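Side-chain contact in regulator of chromosome condensation (Saccharomyces cerevisiae, PDB 3OF7), which promotes the exchange of GDP for GTP on the Ran-type GTPases GSP1 and GSP2, binds chromatin and controls RNA metabolism and nuclear transport: residues K239-E242 with R243-L246. Sequence-based numbering, arbitrary orientation.
Sequences KVME and RFRL
The Glu-242 chain leaves CB pointing away from the backbone N (chi1 177°), and a bend in Arg-245 at chi3 (73°) turns its guanidinium back so that NH1 meets Glu-242 OE1. OE1 of Glu-242 receives NH1 of Arg-245 at 2.9 Å in a salt bridge; the donor comes to the syn side of the carboxylate, whose plane stands 53° from that of the guanidinium. NH2 of the same arginine bonds to OD1 of Asn-230, a second bond that helps fix the rotation of the guanidinium. With an alanine here, the Glu-242 carboxylate is likely to lose this charge partner, and Asn-230 its guanidinium donor. In the backbone, N of Phe-244 bonds to O of Met-241 at 2.9 Å, and N of Arg-245 to O of Glu-242 at 3.2 Å. CE of Met-241 reaches the edge of the Phe-244 ring, 3.9 Å from CE2, whereas CG1 of Val-240 lies 3.9 Å from CG of Arg-245. Two successive i to i+3 backbone bonds make this a pair of overlapping beta-turns, set in the surface loop between strands 225-229 and 252-253 of the fourth RCC1 repeat, at the periphery of the beta-propeller.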
loop_
_atom_site.group_PDB
_atom_site.type_symbol
_atom_site.label_atom_id
_atom_site.label_comp_id
_atom_site.label_asym_id
_atom_site.label_seq_id
_atom_site.Cartn_x
_atom_site.Cartn_y
_atom_site.Cartn_z
ATOM N N LYS A 239 17.060 13.342 10.400
ATOM C CA LYS A 239 16.844 14.703 9.906
ATOM C C LYS A 239 17.783 14.940 8.734
ATOM O O LYS A 239 18.944 14.547 8.782
ATOM C CB LYS A 239 17.091 15.730 11.015
ATOM C CG LYS A 239 16.623 17.140 10.681
ATOM N N VAL A 240 17.284 15.547 7.665
ATOM C CA VAL A 240 18.143 15.867 6.522
ATOM C C VAL A 240 18.051 17.359 6.221
ATOM O O VAL A 240 17.018 17.843 5.765
ATOM C CB VAL A 240 17.792 15.045 5.253
ATOM C CG1 VAL A 240 18.835 15.266 4.173
ATOM C CG2 VAL A 240 17.670 13.551 5.568
ATOM N N MET A 241 19.136 18.082 6.490
ATOM C CA MET A 241 19.194 19.522 6.227
ATOM C C MET A 241 19.142 19.781 4.724
ATOM O O MET A 241 19.654 18.979 3.937
ATOM C CB MET A 241 20.474 20.128 6.835
ATOM C CG MET A 241 20.456 20.247 8.365
ATOM S SD MET A 241 21.971 20.993 9.075
ATOM C CE MET A 241 22.654 21.761 7.632
ATOM N N GLU A 242 18.532 20.903 4.333
ATOM C CA GLU A 242 18.309 21.247 2.923
ATOM C C GLU A 242 19.438 20.885 1.963
ATOM O O GLU A 242 19.198 20.212 0.953
ATOM C CB GLU A 242 17.941 22.741 2.753
ATOM C CG GLU A 242 17.752 23.201 1.292
ATOM C CD GLU A 242 16.498 22.634 0.620
ATOM O OE1 GLU A 242 15.682 21.986 1.310
ATOM O OE2 GLU A 242 16.325 22.843 -0.603
ATOM N N ARG A 243 20.655 21.347 2.252
ATOM C CA ARG A 243 21.744 21.195 1.290
ATOM C C ARG A 243 22.282 19.766 1.181
ATOM O O ARG A 243 23.122 19.497 0.326
ATOM C CB ARG A 243 22.887 22.197 1.555
ATOM C CG ARG A 243 23.757 21.880 2.754
ATOM C CD ARG A 243 24.755 23.017 2.951
ATOM N NE ARG A 243 25.642 22.798 4.086
ATOM C CZ ARG A 243 25.337 23.118 5.337
ATOM N NH1 ARG A 243 24.150 23.652 5.616
ATOM N NH2 ARG A 243 26.212 22.890 6.312
ATOM N N PHE A 244 21.805 18.869 2.046
ATOM C CA PHE A 244 22.192 17.450 2.001
ATOM C C PHE A 244 21.089 16.535 1.428
ATOM O O PHE A 244 21.265 15.317 1.350
ATOM C CB PHE A 244 22.634 16.965 3.392
ATOM C CG PHE A 244 23.843 17.696 3.942
ATOM C CD1 PHE A 244 25.117 17.426 3.456
ATOM C CD2 PHE A 244 23.698 18.654 4.944
ATOM C CE1 PHE A 244 26.240 18.106 3.958
ATOM C CE2 PHE A 244 24.810 19.337 5.452
ATOM C CZ PHE A 244 26.080 19.063 4.955
ATOM N N ARG A 245 19.974 17.131 1.003
ATOM C CA ARG A 245 18.824 16.362 0.493
ATOM C C ARG A 245 19.096 15.608 -0.809
ATOM O O ARG A 245 18.501 14.560 -1.047
ATOM C CB ARG A 245 17.589 17.254 0.358
ATOM C CG ARG A 245 17.016 17.668 1.707
ATOM C CD ARG A 245 15.897 18.670 1.549
ATOM N NE ARG A 245 14.677 18.067 1.028
ATOM C CZ ARG A 245 13.747 18.732 0.341
ATOM N NH1 ARG A 245 13.905 20.026 0.070
ATOM N NH2 ARG A 245 12.662 18.096 -0.091
ATOM N N LEU A 246 19.981 16.127 -1.650
ATOM C CA LEU A 246 20.347 15.406 -2.861
ATOM C C LEU A 246 21.629 14.591 -2.679
ATOM O O LEU A 246 21.738 13.478 -3.204
ATOM C CB LEU A 246 20.456 16.343 -4.070
ATOM C CG LEU A 246 19.145 16.917 -4.626
ATOM C CD1 LEU A 246 19.413 17.886 -5.778
ATOM C CD2 LEU A 246 18.191 15.815 -5.074
#